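Local coordinates for protein translation initiation factor eIF2B subunit beta (PDB 5B04) that serves as a subunit of the eIF2B complex, which catalyses the exchange of GDP for GTP on the gamma subunit of translation initiation factor eIF2, at residues C[209-223]-C[270-283]. Residues are numbered along the deposited sequence; the frame is centred on the assembly and turned at random.
With PO4 (phosphate ion), chain M.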
# COMPACT_ATOMS: atom_id res chain seq x y z
N GLU C 209 -8.84 -9.76 -8.84
CA GLU C 209 -7.70 -9.40 -8.00
C GLU C 209 -6.41 -9.81 -8.70
O GLU C 209 -6.41 -10.66 -9.58
CB GLU C 209 -7.80 -10.07 -6.62
CG GLU C 209 -8.72 -9.36 -5.64
CD GLU C 209 -8.53 -9.85 -4.22
OE1 GLU C 209 -8.02 -10.98 -4.03
OE2 GLU C 209 -8.89 -9.11 -3.28
N ILE C 210 -5.30 -9.19 -8.30
CA ILE C 210 -4.00 -9.55 -8.84
C ILE C 210 -3.11 -10.13 -7.75
O ILE C 210 -2.85 -9.48 -6.73
CB ILE C 210 -3.30 -8.34 -9.48
CG1 ILE C 210 -4.05 -7.91 -10.74
CG2 ILE C 210 -1.85 -8.68 -9.82
CD1 ILE C 210 -3.36 -6.81 -11.52
N ILE C 211 -2.64 -11.36 -7.96
CA ILE C 211 -1.85 -12.06 -6.96
C ILE C 211 -0.41 -12.25 -7.40
O ILE C 211 -0.14 -12.77 -8.49
CB ILE C 211 -2.46 -13.44 -6.65
CG1 ILE C 211 -3.94 -13.30 -6.30
CG2 ILE C 211 -1.70 -14.12 -5.52
CD1 ILE C 211 -4.21 -12.37 -5.13
N LEU C 212 0.53 -11.84 -6.55
CA LEU C 212 1.94 -12.06 -6.82
C LEU C 212 2.45 -13.28 -6.06
O LEU C 212 2.26 -13.40 -4.85
CB LEU C 212 2.77 -10.83 -6.43
CG LEU C 212 4.29 -11.03 -6.55
CD1 LEU C 212 4.69 -11.29 -7.99
CD2 LEU C 212 5.04 -9.83 -5.99
N THR C 213 3.08 -14.19 -6.79
CA THR C 213 3.71 -15.35 -6.18
C THR C 213 5.10 -15.54 -6.79
O THR C 213 5.41 -14.97 -7.83
CB THR C 213 2.88 -16.63 -6.37
OG1 THR C 213 3.39 -17.67 -5.53
CG2 THR C 213 2.90 -17.08 -7.82
N GLN C 214 5.92 -16.35 -6.13
CA GLN C 214 7.27 -16.59 -6.61
C GLN C 214 7.63 -18.07 -6.53
O GLN C 214 7.19 -18.77 -5.63
CB GLN C 214 8.29 -15.77 -5.82
CG GLN C 214 9.65 -15.68 -6.48
CD GLN C 214 10.74 -15.30 -5.51
OE1 GLN C 214 11.64 -14.53 -5.84
NE2 GLN C 214 10.67 -15.84 -4.30
N GLY C 215 8.43 -18.53 -7.49
CA GLY C 215 8.87 -19.91 -7.52
C GLY C 215 7.72 -20.88 -7.71
O GLY C 215 6.64 -20.50 -8.16
N CYS C 216 7.96 -22.14 -7.36
CA CYS C 216 6.94 -23.17 -7.50
C CYS C 216 6.57 -23.77 -6.15
O CYS C 216 7.43 -24.22 -5.39
CB CYS C 216 7.43 -24.27 -8.44
SG CYS C 216 9.10 -24.85 -8.09
N SER C 217 5.27 -23.77 -5.86
CA SER C 217 4.76 -24.35 -4.63
C SER C 217 3.48 -25.12 -4.92
O SER C 217 2.47 -24.53 -5.30
CB SER C 217 4.51 -23.27 -3.57
OG SER C 217 3.88 -23.81 -2.43
N LYS C 218 3.53 -26.44 -4.75
CA LYS C 218 2.38 -27.29 -5.02
C LYS C 218 1.21 -26.92 -4.12
O LYS C 218 0.05 -27.04 -4.52
CB LYS C 218 2.75 -28.76 -4.82
CG LYS C 218 3.91 -29.24 -5.68
CD LYS C 218 3.54 -29.26 -7.16
CE LYS C 218 2.51 -30.34 -7.46
NZ LYS C 218 2.15 -30.39 -8.90
N THR C 219 1.51 -26.45 -2.91
CA THR C 219 0.49 -25.98 -1.99
C THR C 219 -0.16 -24.70 -2.52
O THR C 219 -1.39 -24.59 -2.55
CB THR C 219 1.06 -25.71 -0.59
OG1 THR C 219 1.66 -26.91 -0.08
CG2 THR C 219 -0.03 -25.25 0.36
N VAL C 220 0.66 -23.75 -2.93
CA VAL C 220 0.17 -22.49 -3.48
C VAL C 220 -0.59 -22.73 -4.78
O VAL C 220 -1.65 -22.16 -5.01
CB VAL C 220 1.33 -21.50 -3.74
CG1 VAL C 220 0.86 -20.34 -4.61
CG2 VAL C 220 1.89 -20.99 -2.42
N GLU C 221 -0.04 -23.60 -5.63
CA GLU C 221 -0.67 -23.93 -6.91
C GLU C 221 -2.07 -24.50 -6.69
O GLU C 221 -3.01 -24.14 -7.39
CB GLU C 221 0.19 -24.91 -7.70
CG GLU C 221 -0.37 -25.26 -9.07
CD GLU C 221 0.51 -26.22 -9.84
OE1 GLU C 221 1.68 -26.41 -9.43
OE2 GLU C 221 0.04 -26.78 -10.85
N ALA C 222 -2.20 -25.40 -5.72
CA ALA C 222 -3.49 -25.98 -5.37
C ALA C 222 -4.44 -24.90 -4.87
O ALA C 222 -5.62 -24.86 -5.25
CB ALA C 222 -3.32 -27.07 -4.32
N PHE C 223 -3.91 -24.02 -4.02
CA PHE C 223 -4.65 -22.89 -3.47
C PHE C 223 -5.26 -22.03 -4.57
O PHE C 223 -6.43 -21.67 -4.53
CB PHE C 223 -3.72 -22.06 -2.58
CG PHE C 223 -4.43 -21.08 -1.68
CD1 PHE C 223 -4.98 -21.50 -0.48
CD2 PHE C 223 -4.51 -19.74 -2.02
CE1 PHE C 223 -5.61 -20.60 0.36
CE2 PHE C 223 -5.15 -18.84 -1.19
CZ PHE C 223 -5.69 -19.27 0.00
N ILE C 270 9.88 -7.51 -9.96
CA ILE C 270 9.01 -7.65 -8.80
C ILE C 270 8.54 -6.31 -8.21
O ILE C 270 7.35 -6.11 -8.00
CB ILE C 270 9.70 -8.46 -7.68
CG1 ILE C 270 9.84 -9.92 -8.10
CG2 ILE C 270 8.92 -8.37 -6.38
CD1 ILE C 270 10.59 -10.78 -7.11
N PHE C 271 9.48 -5.41 -7.97
CA PHE C 271 9.15 -4.10 -7.41
C PHE C 271 8.28 -3.29 -8.36
O PHE C 271 7.36 -2.60 -7.93
CB PHE C 271 10.43 -3.33 -7.07
CG PHE C 271 10.19 -2.06 -6.30
CD1 PHE C 271 9.85 -0.88 -6.95
CD2 PHE C 271 10.32 -2.04 -4.92
CE1 PHE C 271 9.63 0.29 -6.24
CE2 PHE C 271 10.11 -0.87 -4.20
CZ PHE C 271 9.76 0.29 -4.86
N ALA C 272 8.59 -3.38 -9.65
CA ALA C 272 7.94 -2.55 -10.67
C ALA C 272 6.43 -2.78 -10.75
O ALA C 272 5.68 -1.85 -11.08
CB ALA C 272 8.58 -2.80 -12.02
N ILE C 273 5.99 -4.00 -10.47
CA ILE C 273 4.58 -4.35 -10.63
C ILE C 273 3.84 -4.44 -9.30
O ILE C 273 2.64 -4.72 -9.27
CB ILE C 273 4.43 -5.68 -11.39
CG1 ILE C 273 5.37 -6.75 -10.81
CG2 ILE C 273 4.73 -5.49 -12.86
CD1 ILE C 273 4.74 -7.62 -9.74
N MET C 274 4.54 -4.19 -8.20
CA MET C 274 3.98 -4.33 -6.87
C MET C 274 2.81 -3.37 -6.62
O MET C 274 1.93 -3.66 -5.81
CB MET C 274 5.06 -4.10 -5.81
CG MET C 274 4.75 -4.72 -4.46
SD MET C 274 4.90 -6.51 -4.50
CE MET C 274 3.28 -6.99 -3.94
N SER C 275 2.81 -2.24 -7.32
CA SER C 275 1.82 -1.20 -7.11
C SER C 275 0.41 -1.62 -7.53
O SER C 275 -0.58 -1.05 -7.08
CB SER C 275 2.21 0.07 -7.87
OG SER C 275 2.30 -0.17 -9.26
N ARG C 276 0.32 -2.63 -8.39
CA ARG C 276 -0.97 -3.11 -8.87
C ARG C 276 -1.27 -4.51 -8.34
O ARG C 276 -2.12 -5.22 -8.87
CB ARG C 276 -1.02 -3.11 -10.40
CG ARG C 276 -0.56 -1.80 -11.03
CD ARG C 276 -1.55 -0.67 -10.79
NE ARG C 276 -2.43 -0.45 -11.93
CZ ARG C 276 -3.70 -0.84 -11.98
NH1 ARG C 276 -4.25 -1.47 -10.95
NH2 ARG C 276 -4.43 -0.60 -13.07
N VAL C 277 -0.56 -4.91 -7.29
CA VAL C 277 -0.76 -6.22 -6.68
C VAL C 277 -1.56 -6.11 -5.39
O VAL C 277 -1.24 -5.31 -4.51
CB VAL C 277 0.58 -6.92 -6.38
CG1 VAL C 277 0.33 -8.24 -5.66
CG2 VAL C 277 1.36 -7.15 -7.66
N ASN C 278 -2.61 -6.92 -5.27
CA ASN C 278 -3.45 -6.94 -4.08
C ASN C 278 -2.84 -7.76 -2.95
O ASN C 278 -2.80 -7.33 -1.80
CB ASN C 278 -4.84 -7.47 -4.42
CG ASN C 278 -5.61 -6.57 -5.36
OD1 ASN C 278 -5.88 -6.92 -6.50
ND2 ASN C 278 -5.97 -5.38 -4.87
N LYS C 279 -2.38 -8.97 -3.29
CA LYS C 279 -1.89 -9.90 -2.28
C LYS C 279 -0.65 -10.66 -2.75
O LYS C 279 -0.52 -11.00 -3.92
CB LYS C 279 -2.99 -10.90 -1.91
CG LYS C 279 -4.16 -10.31 -1.15
CD LYS C 279 -5.35 -11.25 -1.14
CE LYS C 279 -6.47 -10.71 -0.27
NZ LYS C 279 -6.79 -9.29 -0.59
N VAL C 280 0.25 -10.92 -1.81
CA VAL C 280 1.38 -11.81 -2.05
C VAL C 280 1.11 -13.17 -1.42
O VAL C 280 0.81 -13.26 -0.23
CB VAL C 280 2.69 -11.23 -1.49
CG1 VAL C 280 3.70 -12.34 -1.21
CG2 VAL C 280 3.28 -10.21 -2.45
N ILE C 281 1.19 -14.22 -2.23
CA ILE C 281 1.00 -15.57 -1.73
C ILE C 281 2.25 -16.40 -1.96
O ILE C 281 2.62 -16.71 -3.09
CB ILE C 281 -0.21 -16.26 -2.40
CG1 ILE C 281 -1.50 -15.52 -2.04
CG2 ILE C 281 -0.29 -17.71 -1.98
CD1 ILE C 281 -2.75 -16.16 -2.61
N LEU C 282 2.92 -16.76 -0.86
CA LEU C 282 4.18 -17.47 -0.94
C LEU C 282 4.11 -18.85 -0.30
O LEU C 282 3.39 -19.07 0.67
CB LEU C 282 5.29 -16.67 -0.26
CG LEU C 282 5.74 -15.37 -0.93
CD1 LEU C 282 6.94 -14.79 -0.18
CD2 LEU C 282 6.08 -15.61 -2.39
N GLY C 283 4.86 -19.79 -0.87
CA GLY C 283 5.09 -21.06 -0.23
C GLY C 283 6.35 -20.92 0.60
O GLY C 283 7.05 -19.91 0.50
P PO4 M . 5.34 -26.81 -1.30
O1 PO4 M . 5.13 -27.71 -0.10
O2 PO4 M . 6.56 -25.95 -1.07
O3 PO4 M . 4.13 -25.93 -1.49
O4 PO4 M . 5.54 -27.66 -2.54
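The carboxylate of Glu209 and the side-chain amide of Asn278 lie stacked, their planes 20° apart. In the amide plane, OD1 of Asn278 spends a lone pair on Ile210 N (3.0 Å, N-H...O 166°), while Asn278 N, a backbone donor, bonds Ile210 O, joining the two residues in both directions. Glu209 OE2 meets Lys279 NZ in a weak salt bridge of 3.4 Å and has a second cationic partner in Arg276 of the second subunit, another copy of this protein. Replacing Glu209 with an alanine is likely to leave both cations without their shared carboxylate and to remove the group stacked on the Asn278 amide. At the other flat group, the Phe223 ring, Ile281 CD1 comes in obliquely to CE2 at 3.9 Å and also touches Ile211 CG2. Chi1 of -64° sets CG1 of Ile281 anti to the carbonyl carbon and carries CD1 to the ring, while CG2 turns to Val220 CG1. On the sheet face that carries Leu212 and Val280, Leu212 splits its methyls, CD1 to Ile273 and CD2 to Met274 SD (3.6 Å), while Val277 CG1 packs on CB. Leu212 N and O bond Lys279 O and Ile281 N, and Thr213 OG1 reaches Ile281 O at 2.7 Å. Parallel central strands 210-214 and 279-282, with helix 218-223 N-capped by Ser217 and its first turn holding a phosphate, probably from the crystallisation liquor, through Lys218 N, Thr219 N and Thr219 OG1, exemplify a Rossmann-like alpha/beta fold.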